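Local coordinates for protein fluvirucin B1 DH domain from module 1 (Actinomadura vulgaris, PDB 6OBV) that probably catalyses the dehydration of a beta-hydroxyacyl intermediate, as the dehydratase domain of the first module of the fluvirucin B1 polyketide synthase, at residues A[177-180]-A[181-184]. Sequence-based numbering, arbitrary orientation.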
# COMPACT_ATOMS: atom_id res chain seq x y z
N GLY A 177 -45.80 -4.82 6.58
CA GLY A 177 -45.63 -3.39 6.47
C GLY A 177 -44.36 -2.82 7.09
O GLY A 177 -44.20 -1.60 7.14
N HIS A 178 -43.44 -3.68 7.54
CA HIS A 178 -42.30 -3.22 8.33
C HIS A 178 -41.42 -2.24 7.55
O HIS A 178 -41.08 -1.16 8.05
CB HIS A 178 -41.47 -4.42 8.79
CG HIS A 178 -40.41 -4.07 9.77
ND1 HIS A 178 -40.68 -3.77 11.09
CD2 HIS A 178 -39.07 -3.94 9.63
CE1 HIS A 178 -39.56 -3.48 11.72
NE2 HIS A 178 -38.56 -3.57 10.85
N TYR A 179 -41.00 -2.60 6.34
CA TYR A 179 -40.11 -1.70 5.61
C TYR A 179 -40.82 -0.42 5.18
O TYR A 179 -40.18 0.63 5.09
CB TYR A 179 -39.48 -2.40 4.42
CG TYR A 179 -38.33 -3.27 4.85
CD1 TYR A 179 -37.13 -2.70 5.27
CD2 TYR A 179 -38.46 -4.66 4.90
CE1 TYR A 179 -36.07 -3.50 5.69
CE2 TYR A 179 -37.42 -5.46 5.32
CZ TYR A 179 -36.23 -4.88 5.71
OH TYR A 179 -35.21 -5.68 6.11
N GLU A 180 -42.13 -0.48 4.94
CA GLU A 180 -42.88 0.74 4.69
C GLU A 180 -42.87 1.65 5.92
O GLU A 180 -42.75 2.88 5.80
CB GLU A 180 -44.32 0.40 4.27
CG GLU A 180 -44.93 1.38 3.27
CD GLU A 180 -46.44 1.15 3.05
OE1 GLU A 180 -47.17 2.14 2.84
OE2 GLU A 180 -46.89 -0.02 3.10
N ALA A 181 -42.99 1.06 7.11
CA ALA A 181 -42.87 1.84 8.35
C ALA A 181 -41.48 2.45 8.48
O ALA A 181 -41.34 3.63 8.80
CB ALA A 181 -43.17 0.95 9.56
N LEU A 182 -40.44 1.64 8.25
CA LEU A 182 -39.09 2.16 8.36
C LEU A 182 -38.86 3.30 7.37
O LEU A 182 -38.17 4.28 7.69
CB LEU A 182 -38.07 1.04 8.14
CG LEU A 182 -38.02 -0.03 9.25
CD1 LEU A 182 -37.07 -1.17 8.91
CD2 LEU A 182 -37.65 0.58 10.58
N ALA A 183 -39.45 3.20 6.18
CA ALA A 183 -39.35 4.29 5.21
C ALA A 183 -39.98 5.56 5.76
O ALA A 183 -39.40 6.65 5.67
CB ALA A 183 -40.01 3.86 3.90
N ASN A 184 -41.17 5.45 6.35
CA ASN A 184 -41.85 6.62 6.90
C ASN A 184 -41.10 7.21 8.08
O ASN A 184 -41.18 8.42 8.31
CB ASN A 184 -43.27 6.26 7.31
CG ASN A 184 -44.21 6.28 6.16
OD1 ASN A 184 -44.33 7.29 5.47
ND2 ASN A 184 -44.88 5.17 5.92
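G177 and A181 open the ladder of backbone bonds that starts the short helix 178-185. A181 N donates to the carbonyl oxygen of G177, the N-cap residue, at 2.9 Å, and the same i to i+4 step joins L182 N to H178 O, A183 N to Y179 O and N184 N to E180 O. The N-H angles, 153° to 163°, are those of regular alpha-helix. A181 and A183 are both exposed, on different sides of the turn; the methyl of A181 rests 3.3 Å from H178 O. Alanine, short and a strong helix former, suits both places.

On the inward flank, L182 meets two rings with one methyl. The first torsion of H178 (chi1 -171°, CG opposite the backbone N) swings the imidazole out beside the helix, and L182 extends its CD1 back toward the N-terminal end to meet it, 3.4 Å from NE2; CD2 of the ring is nearly as close. The same CD1 reaches Y179 CD1 at 3.9 Å, approaching both rings obliquely. A branched leucine suits this place, because its end can touch an imidazole and a phenol at once while its side chain also packs on Y187 and Y189 of strand 187-189.

The polar end of Y179 looks beyond the helix: the ring meets L182 with carbons CD1 and CE1 and keeps OH for hydrogen bonds to H235 ND1 and L196 N. H178 NE2, by contrast, both touches the leucine methyl and makes a weak hydrogen bond to H235 O. E180 and N184 lie on the exposed side. The chemistry implies an amphipathic helical turn, fastened to the domain by aromatic, aliphatic and hydrogen-bonding contacts together.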